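Local atomic coordinates of NDP-N-acetyl-D-galactosaminuronic acid dehydrogenase (Methanosarcina mazei Go1, PDB entry 3G79), a protein that probably oxidises UDP-N-acetyl-alpha-D-mannosamine to the corresponding uronate, using two NAD(+) as a member of the UDP-glucose/GDP-mannose dehydrogenase family. Residues Gly353-Met358 with Ser388-Asp393; Ala357-Ala362 with Ile418-Gly423; Lys135-Gly140 with Ser166-Gly171. All blocks are in the same frame, centred on the assembly; numbering follows the deposited sequence.

Contact 1 (Gly353-Met358 with Ser388-Asp393); sequences GSKVAM and SVMVHD
With CG swung away from the amide nitrogen (chi1 163°), K355 stays fully extended, while the neighbouring M390 puts CG beside its own N (chi1 -83°) and bends at its methyl end; the ammonium of the one thus meets the sulfur of the other, K355 NZ lying 3.3 Å from M390 SD. The same NZ is hydrogen-bonded to the carbonyl of R413, with the sulfur lying alongside. On the other face of the sheet M358 runs out extended past V389 and V391: M358 CG and SD lie 3.9 and 4.0 Å from V389 CG1, and M358 SD is 4.3 Å from V391 CG2. V356 CB and V389 CG2 stand 4.4 Å apart on that face, under helix 375-385, whose Y378 touches V356 and M358.

These side chains hang on two parallel strands, 355-358 and 388-392, in the beta-alpha-beta unit that helix 375-385 completes. Five backbone bonds join them. V356 N reaches S388 O at 3.0 Å and M390 N reaches V356 O at 3.1 Å, both almost straight, so V356 is gripped through both its N-H and its carbonyl. M358 is held in the same way, by M390 O and by the amide of H392, whose N lies 2.7 Å from M358 O. The ring of H392 leads away, ND1 hydrogen-bonded to Y427 OH. The chemistry is divided: backbone amides fix the register, apolar groups pack on the face under helix 375-385, and the lysine-methionine pair lies on the other face, where helix 408-412 touches A357 and M390 but K355 and M390 remain partly exposed.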
ATOM      1  N   GLY A 353      26.130 -24.061 -21.469  1.00 33.02           N
ATOM      2  CA  GLY A 353      27.176 -23.693 -22.399  1.00 31.96           C
ATOM      3  C   GLY A 353      27.122 -22.253 -22.859  1.00 31.33           C
ATOM      4  O   GLY A 353      28.019 -21.796 -23.567  1.00 30.58           O
ATOM      5  N   SER A 354      26.053 -21.551 -22.492  1.00 31.58           N
ATOM      6  CA  SER A 354      25.882 -20.149 -22.863  1.00 31.76           C
ATOM      7  C   SER A 354      26.570 -19.254 -21.843  1.00 31.45           C
ATOM      8  O   SER A 354      26.620 -19.580 -20.661  1.00 32.33           O
ATOM      9  CB  SER A 354      24.388 -19.778 -22.911  1.00 31.91           C
ATOM     10  OG  SER A 354      23.613 -20.809 -23.480  1.00 39.25           O
ATOM     11  N   LYS A 355      27.070 -18.110 -22.285  1.00 30.52           N
ATOM     12  CA  LYS A 355      27.624 -17.132 -21.347  1.00 29.31           C
ATOM     13  C   LYS A 355      26.599 -16.030 -21.000  1.00 27.72           C
ATOM     14  O   LYS A 355      26.026 -15.423 -21.920  1.00 26.88           O
ATOM     15  CB  LYS A 355      28.937 -16.534 -21.877  1.00 28.60           C
ATOM     16  CG  LYS A 355      29.329 -15.248 -21.153  1.00 24.70           C
ATOM     17  CD  LYS A 355      30.730 -14.798 -21.536  1.00 29.57           C
ATOM     18  CE  LYS A 355      31.109 -13.527 -20.817  1.00 24.70           C
ATOM     19  NZ  LYS A 355      32.507 -13.126 -21.166  1.00 30.45           N
ATOM     20  N   VAL A 356      26.408 -15.787 -19.687  1.00 26.57           N
ATOM     21  CA  VAL A 356      25.556 -14.718 -19.132  1.00 26.03           C
ATOM     22  C   VAL A 356      26.370 -13.567 -18.508  1.00 25.44           C
ATOM     23  O   VAL A 356      27.226 -13.779 -17.660  1.00 25.35           O
ATOM     24  CB  VAL A 356      24.592 -15.274 -18.039  1.00 27.21           C
ATOM     25  CG1 VAL A 356      23.680 -14.181 -17.473  1.00 36.57           C
ATOM     26  CG2 VAL A 356      23.736 -16.418 -18.578  1.00 35.93           C
ATOM     27  N   ALA A 357      26.107 -12.344 -18.941  1.00 25.90           N
ATOM     28  CA  ALA A 357      26.693 -11.143 -18.311  1.00 26.28           C
ATOM     29  C   ALA A 357      25.653 -10.533 -17.400  1.00 26.83           C
ATOM     30  O   ALA A 357      24.601 -10.022 -17.858  1.00 27.02           O
ATOM     31  CB  ALA A 357      27.166 -10.106 -19.359  1.00 25.85           C
ATOM     32  N   MET A 358      25.937 -10.665 -16.107  1.00 26.25           N
ATOM     33  CA  MET A 358      25.212 -10.013 -15.042  1.00 25.13           C
ATOM     34  C   MET A 358      25.656  -8.564 -14.908  1.00 28.03           C
ATOM     35  O   MET A 358      26.773  -8.260 -14.450  1.00 28.85           O
ATOM     36  CB  MET A 358      25.454 -10.761 -13.738  1.00 22.10           C
ATOM     37  CG  MET A 358      24.875 -12.188 -13.794  1.00 20.43           C
ATOM     38  SD  MET A 358      24.581 -12.950 -12.230  1.00 18.03           S
ATOM     39  CE  MET A 358      24.577 -14.606 -12.692  1.00 20.77           C
ATOM     40  N   SER A 388      28.117 -20.392 -18.106  1.00 32.66           N
ATOM     41  CA  SER A 388      29.184 -19.668 -17.418  1.00 32.91           C
ATOM     42  C   SER A 388      28.760 -18.216 -17.169  1.00 32.85           C
ATOM     43  O   SER A 388      28.008 -17.635 -17.951  1.00 32.59           O
ATOM     44  CB  SER A 388      30.532 -19.772 -18.146  1.00 33.44           C
ATOM     45  OG  SER A 388      31.029 -18.507 -18.547  1.00 47.35           O
ATOM     46  N   VAL A 389      29.236 -17.652 -16.060  1.00 32.82           N
ATOM     47  CA  VAL A 389      28.776 -16.364 -15.613  1.00 33.01           C
ATOM     48  C   VAL A 389      29.893 -15.349 -15.280  1.00 33.09           C
ATOM     49  O   VAL A 389      30.853 -15.663 -14.563  1.00 32.41           O
ATOM     50  CB  VAL A 389      27.844 -16.521 -14.406  1.00 33.29           C
ATOM     51  CG1 VAL A 389      27.374 -15.181 -13.960  1.00 35.58           C
ATOM     52  CG2 VAL A 389      26.641 -17.428 -14.746  1.00 36.63           C
ATOM     53  N   MET A 390      29.728 -14.134 -15.815  1.00 32.99           N
ATOM     54  CA  MET A 390      30.536 -12.974 -15.451  1.00 32.57           C
ATOM     55  C   MET A 390      29.652 -11.827 -14.917  1.00 33.96           C
ATOM     56  O   MET A 390      28.679 -11.415 -15.561  1.00 35.23           O
ATOM     57  CB  MET A 390      31.406 -12.526 -16.629  1.00 31.77           C
ATOM     58  CG  MET A 390      32.731 -13.334 -16.762  1.00 38.62           C
ATOM     59  SD  MET A 390      33.856 -12.909 -18.123  1.00 30.06           S
ATOM     60  CE  MET A 390      34.382 -11.282 -17.628  1.00 38.48           C
ATOM     61  N   VAL A 391      30.018 -11.348 -13.725  1.00 33.23           N
ATOM     62  CA  VAL A 391      29.315 -10.369 -12.907  1.00 31.32           C
ATOM     63  C   VAL A 391      30.011  -9.026 -12.987  1.00 32.16           C
ATOM     64  O   VAL A 391      31.255  -8.924 -12.771  1.00 32.81           O
ATOM     65  CB  VAL A 391      29.389 -10.765 -11.414  1.00 30.33           C
ATOM     66  CG1 VAL A 391      28.794  -9.686 -10.577  1.00 19.16           C
ATOM     67  CG2 VAL A 391      28.682 -12.101 -11.126  1.00 18.41           C
ATOM     68  N   HIS A 392      29.224  -7.995 -13.263  1.00 32.39           N
ATOM     69  CA  HIS A 392      29.719  -6.637 -13.312  1.00 34.06           C
ATOM     70  C   HIS A 392      29.009  -5.766 -12.309  1.00 36.60           C
ATOM     71  O   HIS A 392      27.809  -5.949 -12.034  1.00 37.22           O
ATOM     72  CB  HIS A 392      29.514  -6.045 -14.699  1.00 34.43           C
ATOM     73  CG  HIS A 392      29.941  -4.607 -14.826  1.00 34.67           C
ATOM     74  ND1 HIS A 392      29.111  -3.552 -14.507  1.00 34.58           N
ATOM     75  CD2 HIS A 392      31.093  -4.054 -15.279  1.00 33.96           C
ATOM     76  CE1 HIS A 392      29.739  -2.410 -14.743  1.00 34.60           C
ATOM     77  NE2 HIS A 392      30.945  -2.687 -15.208  1.00 34.25           N
ATOM     78  N   ASP A 393      29.757  -4.797 -11.789  1.00 38.04           N
ATOM     79  CA  ASP A 393      29.216  -3.795 -10.888  1.00 39.45           C
ATOM     80  C   ASP A 393      30.266  -2.707 -10.640  1.00 41.97           C
ATOM     81  O   ASP A 393      31.409  -3.015 -10.245  1.00 42.52           O
ATOM     82  CB  ASP A 393      28.773  -4.425  -9.578  1.00 38.52           C
ATOM     83  CG  ASP A 393      27.909  -3.504  -8.766  1.00 49.52           C
ATOM     84  OD1 ASP A 393      26.660  -3.662  -8.810  1.00 37.89           O
ATOM     85  OD2 ASP A 393      28.491  -2.614  -8.101  1.00 38.38           O
TER

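Contact 2 (Ala357-Ala362 with Ile418-Gly423); sequences AMLGWA and IVVLAG
This is a buried parallel strand pairing at the centre of the Rossmann-like UDP-binding domain, where strand 355-359 and strand 417-420 run side by side in a six-stranded parallel sheet of order 3-2-1-4-5-6. They are the first and fourth strands of that sheet along the chain, adjacent in its middle, and the N-to-C directions of the short segments differ by 24°. Three backbone bonds tie them: V419 is bound on both sides, its N to A357 O at 2.9 Å and its carbonyl to L359 N at 2.8 Å, and L421 N closes the series on L359 O at 3.0 Å.

Side-chain packing lies mainly on the face of A357, L359, I418 and V420. L359 holds CG beside its backbone N (chi1 -89°), and this brings CD2 against the CG2 methyls of two residues on the opposing strand: it is 3.6 Å from I418 CG2 and 4.0 Å from V420 CG2. L408 and V412 of helix 408-412 also touch L359.

Beyond the strand ends the chains stay close. G360 lies so near A422 that a beta carbon on it would collide with A422 N, and at its backbone angles that carbon would also press on the carbonyl O of L359. The carbonyl of G360 is hydrogen-bonded by S375 OG, and A422 CB packs 3.8 Å from G360 CA.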
ATOM      1  N   ALA A 357      26.107 -12.344 -18.941  1.00 25.90           N
ATOM      2  CA  ALA A 357      26.693 -11.143 -18.311  1.00 26.28           C
ATOM      3  C   ALA A 357      25.653 -10.533 -17.400  1.00 26.83           C
ATOM      4  O   ALA A 357      24.601 -10.022 -17.858  1.00 27.02           O
ATOM      5  CB  ALA A 357      27.166 -10.106 -19.359  1.00 25.85           C
ATOM      6  N   MET A 358      25.937 -10.665 -16.107  1.00 26.25           N
ATOM      7  CA  MET A 358      25.212 -10.013 -15.042  1.00 25.13           C
ATOM      8  C   MET A 358      25.656  -8.564 -14.908  1.00 28.03           C
ATOM      9  O   MET A 358      26.773  -8.260 -14.450  1.00 28.85           O
ATOM     10  CB  MET A 358      25.454 -10.761 -13.738  1.00 22.10           C
ATOM     11  CG  MET A 358      24.875 -12.188 -13.794  1.00 20.43           C
ATOM     12  SD  MET A 358      24.581 -12.950 -12.230  1.00 18.03           S
ATOM     13  CE  MET A 358      24.577 -14.606 -12.692  1.00 20.77           C
ATOM     14  N   LEU A 359      24.777  -7.661 -15.319  1.00 29.01           N
ATOM     15  CA  LEU A 359      25.006  -6.243 -15.122  1.00 29.26           C
ATOM     16  C   LEU A 359      24.362  -5.831 -13.831  1.00 30.35           C
ATOM     17  O   LEU A 359      23.169  -5.577 -13.777  1.00 30.99           O
ATOM     18  CB  LEU A 359      24.388  -5.466 -16.268  1.00 28.72           C
ATOM     19  CG  LEU A 359      25.271  -5.222 -17.491  1.00 14.70           C
ATOM     20  CD1 LEU A 359      25.978  -6.472 -17.962  1.00 27.98           C
ATOM     21  CD2 LEU A 359      24.383  -4.619 -18.574  1.00 28.30           C
ATOM     22  N   GLY A 360      25.128  -5.805 -12.756  1.00 31.46           N
ATOM     23  CA  GLY A 360      24.535  -5.381 -11.496  1.00 32.25           C
ATOM     24  C   GLY A 360      24.507  -6.448 -10.430  1.00 33.69           C
ATOM     25  O   GLY A 360      23.811  -7.478 -10.569  1.00 34.51           O
ATOM     26  N   TRP A 361      25.276  -6.195  -9.367  1.00 33.48           N
ATOM     27  CA  TRP A 361      25.346  -7.069  -8.214  1.00 33.11           C
ATOM     28  C   TRP A 361      24.756  -6.408  -6.960  1.00 35.24           C
ATOM     29  O   TRP A 361      24.050  -7.068  -6.206  1.00 35.63           O
ATOM     30  CB  TRP A 361      26.787  -7.492  -7.976  1.00 31.19           C
ATOM     31  CG  TRP A 361      26.950  -8.463  -6.865  1.00 27.99           C
ATOM     32  CD1 TRP A 361      27.408  -8.196  -5.633  1.00 29.41           C
ATOM     33  CD2 TRP A 361      26.665  -9.871  -6.895  1.00 29.23           C
ATOM     34  NE1 TRP A 361      27.457  -9.341  -4.885  1.00 28.57           N
ATOM     35  CE2 TRP A 361      27.006 -10.386  -5.640  1.00 28.00           C
ATOM     36  CE3 TRP A 361      26.190 -10.742  -7.873  1.00 27.60           C
ATOM     37  CZ2 TRP A 361      26.854 -11.728  -5.318  1.00 28.78           C
ATOM     38  CZ3 TRP A 361      26.052 -12.065  -7.561  1.00 29.37           C
ATOM     39  CH2 TRP A 361      26.387 -12.555  -6.298  1.00 27.79           C
ATOM     40  N   ALA A 362      25.039  -5.123  -6.709  1.00 37.08           N
ATOM     41  CA  ALA A 362      24.258  -4.393  -5.699  1.00 39.60           C
ATOM     42  C   ALA A 362      22.798  -4.331  -6.147  1.00 41.61           C
ATOM     43  O   ALA A 362      22.506  -4.656  -7.283  1.00 42.95           O
ATOM     44  CB  ALA A 362      24.793  -3.032  -5.497  1.00 39.76           C
ATOM     45  N   ILE A 418      22.489 -10.711 -21.905  1.00 30.01           N
ATOM     46  CA  ILE A 418      22.815  -9.571 -21.078  1.00 29.21           C
ATOM     47  C   ILE A 418      21.626  -9.316 -20.140  1.00 29.62           C
ATOM     48  O   ILE A 418      20.489  -9.058 -20.592  1.00 30.46           O
ATOM     49  CB  ILE A 418      23.161  -8.315 -21.910  1.00 29.12           C
ATOM     50  CG1 ILE A 418      24.413  -8.524 -22.733  1.00 18.91           C
ATOM     51  CG2 ILE A 418      23.379  -7.088 -21.012  1.00 20.74           C
ATOM     52  CD1 ILE A 418      24.379  -7.781 -24.023  1.00 27.99           C
ATOM     53  N   VAL A 419      21.904  -9.389 -18.840  1.00 29.03           N
ATOM     54  CA  VAL A 419      20.875  -9.445 -17.811  1.00 29.42           C
ATOM     55  C   VAL A 419      21.068  -8.339 -16.750  1.00 30.75           C
ATOM     56  O   VAL A 419      22.105  -8.252 -16.100  1.00 30.28           O
ATOM     57  CB  VAL A 419      20.849 -10.829 -17.176  1.00 28.66           C
ATOM     58  CG1 VAL A 419      19.700 -10.951 -16.222  1.00 23.05           C
ATOM     59  CG2 VAL A 419      20.712 -11.894 -18.283  1.00 23.96           C
ATOM     60  N   VAL A 420      20.072  -7.475 -16.613  1.00 31.68           N
ATOM     61  CA  VAL A 420      20.254  -6.242 -15.843  1.00 32.20           C
ATOM     62  C   VAL A 420      19.542  -6.413 -14.488  1.00 32.40           C
ATOM     63  O   VAL A 420      18.339  -6.675 -14.467  1.00 32.03           O
ATOM     64  CB  VAL A 420      19.717  -5.008 -16.646  1.00 32.17           C
ATOM     65  CG1 VAL A 420      19.867  -3.751 -15.849  1.00 33.90           C
ATOM     66  CG2 VAL A 420      20.461  -4.839 -17.991  1.00 32.98           C
ATOM     67  N   LEU A 421      20.286  -6.307 -13.375  1.00 32.27           N
ATOM     68  CA  LEU A 421      19.693  -6.593 -12.045  1.00 32.74           C
ATOM     69  C   LEU A 421      19.751  -5.439 -11.039  1.00 33.28           C
ATOM     70  O   LEU A 421      19.033  -5.450 -10.023  1.00 32.68           O
ATOM     71  CB  LEU A 421      20.240  -7.891 -11.422  1.00 32.37           C
ATOM     72  CG  LEU A 421      20.061  -9.134 -12.303  1.00 37.30           C
ATOM     73  CD1 LEU A 421      21.233  -9.266 -13.249  1.00 32.48           C
ATOM     74  CD2 LEU A 421      19.931 -10.392 -11.480  1.00 32.58           C
ATOM     75  N   ALA A 422      20.608  -4.457 -11.326  1.00 34.07           N
ATOM     76  CA  ALA A 422      20.662  -3.228 -10.554  1.00 34.87           C
ATOM     77  C   ALA A 422      20.351  -2.120 -11.512  1.00 36.78           C
ATOM     78  O   ALA A 422      20.753  -2.179 -12.665  1.00 38.81           O
ATOM     79  CB  ALA A 422      22.014  -3.039  -9.993  1.00 34.64           C
ATOM     80  N   GLY A 423      19.631  -1.105 -11.071  1.00 36.97           N
ATOM     81  CA  GLY A 423      19.400   0.058 -11.920  1.00 37.40           C
ATOM     82  C   GLY A 423      20.526   1.095 -12.011  1.00 37.70           C
ATOM     83  O   GLY A 423      20.249   2.268 -12.290  1.00 38.04           O
TER

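Contact 3 (Lys135-Gly140 with Ser166-Gly171); sequences KYLKPG and SGLKAG
Two connections at the rim of the Rossmann-type NAD-binding domain meet here: the segment leaving helix 124-136 for strand 142-145, and the turn that follows helix 154-166 on the way to strand 175-178. L137, the first residue past its helix, carries the contact. Its CG stands anti to the backbone N (chi1 -169°), which directs the isobutyl group at the other turn; CB lies 3.8 Å from S166 CB, and CD2 is 3.8 Å from S166 OG. L168 comes in beside it, CD1 resting 4.0 Å from L137 CG, while its other methyl, CD2, reaches P139 CG at 4.2 Å. No hydrogen bond joins the two segments.

The polar work is done inside the second turn. S166 OG accepts from L168 N at 3.1 Å and is also hydrogen-bonded to the carbonyl of L162. Without this hydroxyl, an alanine here is likely to leave L168 N and L162 O without their partner, and the L168 side chain less firmly placed. G167, with positive phi, lets the chain leave the helix between S166 and L168. The serine-to-amide bond defines an ST turn, here at the C-terminal end of the helix of a beta-alpha-beta unit in a Rossmann-type fold.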
ATOM      1  N   LYS A 135      23.544  -3.709  36.299  1.00 29.99           N
ATOM      2  CA  LYS A 135      24.534  -3.805  37.343  1.00 31.23           C
ATOM      3  C   LYS A 135      24.554  -2.579  38.200  1.00 31.95           C
ATOM      4  O   LYS A 135      24.827  -2.680  39.396  1.00 32.43           O
ATOM      5  CB  LYS A 135      25.917  -4.015  36.730  1.00 32.05           C
ATOM      6  CG  LYS A 135      27.052  -4.257  37.719  1.00 56.85           C
ATOM      7  CD  LYS A 135      27.957  -5.433  37.277  1.00 34.24           C
ATOM      8  CE  LYS A 135      28.636  -5.175  35.912  1.00 57.33           C
ATOM      9  NZ  LYS A 135      28.606  -6.369  34.992  1.00 36.27           N
ATOM     10  N   TYR A 136      24.278  -1.412  37.608  1.00 31.56           N
ATOM     11  CA  TYR A 136      24.446  -0.160  38.366  1.00 30.67           C
ATOM     12  C   TYR A 136      23.126   0.621  38.536  1.00 28.78           C
ATOM     13  O   TYR A 136      23.079   1.705  39.138  1.00 27.56           O
ATOM     14  CB  TYR A 136      25.583   0.678  37.773  1.00 30.98           C
ATOM     15  CG  TYR A 136      26.949   0.040  37.913  1.00 38.44           C
ATOM     16  CD1 TYR A 136      27.586  -0.038  39.169  1.00 32.05           C
ATOM     17  CD2 TYR A 136      27.614  -0.501  36.807  1.00 31.39           C
ATOM     18  CE1 TYR A 136      28.843  -0.637  39.321  1.00 38.94           C
ATOM     19  CE2 TYR A 136      28.893  -1.107  36.951  1.00 38.96           C
ATOM     20  CZ  TYR A 136      29.490  -1.165  38.210  1.00 32.09           C
ATOM     21  OH  TYR A 136      30.725  -1.737  38.380  1.00 39.45           O
ATOM     22  N   LEU A 137      22.057  -0.000  38.047  1.00 27.64           N
ATOM     23  CA  LEU A 137      20.711   0.566  38.097  1.00 26.64           C
ATOM     24  C   LEU A 137      20.276   0.983  39.511  1.00 27.06           C
ATOM     25  O   LEU A 137      20.481   0.228  40.486  1.00 28.05           O
ATOM     26  CB  LEU A 137      19.697  -0.422  37.491  1.00 24.86           C
ATOM     27  CG  LEU A 137      18.285   0.090  37.210  1.00 18.59           C
ATOM     28  CD1 LEU A 137      18.313   1.269  36.226  1.00 23.53           C
ATOM     29  CD2 LEU A 137      17.460  -1.043  36.660  1.00 24.48           C
ATOM     30  N   LYS A 138      19.682   2.182  39.608  1.00 26.09           N
ATOM     31  CA  LYS A 138      19.165   2.725  40.866  1.00 25.39           C
ATOM     32  C   LYS A 138      17.685   3.058  40.710  1.00 25.76           C
ATOM     33  O   LYS A 138      17.223   3.253  39.617  1.00 27.27           O
ATOM     34  CB  LYS A 138      19.963   3.954  41.319  1.00 24.59           C
ATOM     35  CG  LYS A 138      21.454   3.684  41.565  1.00 50.83           C
ATOM     36  CD  LYS A 138      21.842   3.370  43.021  1.00 26.27           C
ATOM     37  CE  LYS A 138      21.952   1.863  43.303  1.00 51.89           C
ATOM     38  NZ  LYS A 138      23.046   1.520  44.268  1.00 26.84           N
ATOM     39  N   PRO A 139      16.931   3.091  41.814  1.00 25.19           N
ATOM     40  CA  PRO A 139      15.501   3.421  41.805  1.00 25.19           C
ATOM     41  C   PRO A 139      15.213   4.764  41.155  1.00 26.33           C
ATOM     42  O   PRO A 139      15.922   5.734  41.435  1.00 27.59           O
ATOM     43  CB  PRO A 139      15.178   3.535  43.297  1.00 24.67           C
ATOM     44  CG  PRO A 139      16.173   2.592  43.964  1.00 19.84           C
ATOM     45  CD  PRO A 139      17.394   2.576  43.128  1.00 23.94           C
ATOM     46  N   GLY A 140      14.174   4.833  40.326  1.00 25.25           N
ATOM     47  CA  GLY A 140      13.823   6.072  39.655  1.00 25.38           C
ATOM     48  C   GLY A 140      14.578   6.429  38.376  1.00 25.20           C
ATOM     49  O   GLY A 140      14.192   7.327  37.643  1.00 24.91           O
ATOM     50  N   SER A 166      20.015  -5.896  38.796  1.00 33.82           N
ATOM     51  CA  SER A 166      19.787  -4.857  39.765  1.00 34.15           C
ATOM     52  C   SER A 166      19.090  -5.449  40.977  1.00 35.16           C
ATOM     53  O   SER A 166      19.332  -5.041  42.113  1.00 35.93           O
ATOM     54  CB  SER A 166      18.920  -3.747  39.166  1.00 34.07           C
ATOM     55  OG  SER A 166      17.666  -4.269  38.745  1.00 28.00           O
ATOM     56  N   GLY A 167      18.222  -6.419  40.728  1.00 35.11           N
ATOM     57  CA  GLY A 167      17.296  -6.895  41.734  1.00 34.41           C
ATOM     58  C   GLY A 167      16.170  -5.917  42.020  1.00 34.18           C
ATOM     59  O   GLY A 167      15.703  -5.888  43.151  1.00 35.91           O
ATOM     60  N   LEU A 168      15.736  -5.122  41.029  1.00 31.90           N
ATOM     61  CA  LEU A 168      14.624  -4.170  41.196  1.00 30.05           C
ATOM     62  C   LEU A 168      13.595  -4.461  40.115  1.00 29.62           C
ATOM     63  O   LEU A 168      13.859  -5.247  39.228  1.00 28.95           O
ATOM     64  CB  LEU A 168      15.076  -2.712  41.033  1.00 28.98           C
ATOM     65  CG  LEU A 168      16.322  -2.085  41.688  1.00 42.60           C
ATOM     66  CD1 LEU A 168      16.820  -0.975  40.814  1.00 28.43           C
ATOM     67  CD2 LEU A 168      16.102  -1.543  43.092  1.00 28.35           C
ATOM     68  N   LYS A 169      12.448  -3.794  40.148  1.00 29.54           N
ATOM     69  CA  LYS A 169      11.369  -4.142  39.231  1.00 30.07           C
ATOM     70  C   LYS A 169      11.088  -3.042  38.229  1.00 29.87           C
ATOM     71  O   LYS A 169      10.957  -1.879  38.594  1.00 30.36           O
ATOM     72  CB  LYS A 169      10.079  -4.477  39.988  1.00 30.37           C
ATOM     73  CG  LYS A 169      10.189  -5.685  40.890  1.00 44.79           C
ATOM     74  CD  LYS A 169       9.964  -6.938  40.104  1.00 31.84           C
ATOM     75  CE  LYS A 169      10.221  -8.188  40.946  1.00 45.31           C
ATOM     76  NZ  LYS A 169      10.074  -9.435  40.105  1.00 31.52           N
ATOM     77  N   ALA A 170      10.975  -3.429  36.968  1.00 28.82           N
ATOM     78  CA  ALA A 170      10.631  -2.500  35.924  1.00 28.83           C
ATOM     79  C   ALA A 170       9.170  -2.055  36.071  1.00 28.86           C
ATOM     80  O   ALA A 170       8.269  -2.857  36.181  1.00 27.59           O
ATOM     81  CB  ALA A 170      10.870  -3.143  34.568  1.00 28.76           C
ATOM     82  N   GLY A 171       8.944  -0.750  36.081  1.00 30.01           N
ATOM     83  CA  GLY A 171       7.584  -0.234  36.033  1.00 29.61           C
ATOM     84  C   GLY A 171       7.121  -0.028  37.439  1.00 30.92           C
ATOM     85  O   GLY A 171       5.971   0.337  37.686  1.00 32.07           O
TER

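Contacts 1 and 2 are buried and share strand 355-359, with A357 and M358 in both: the strand takes 388-392 on one edge and 417-420 on the other, and their centres are about 9 Å apart. Where the two meet, H392 O lies 2.8 Å from G360 N and D393 OD1 2.9 Å from W361 N, both probable hydrogen bonds. Contact 3 is a surface contact in the NAD-binding domain, its centre about 59 Å from that of contact 1 and about 53 Å from that of contact 2. The first two depend on interstrand amide bonds as well as apolar packing, whereas contact 3 joins two helix ends and their turns by apolar packing, with no hydrogen bond across it.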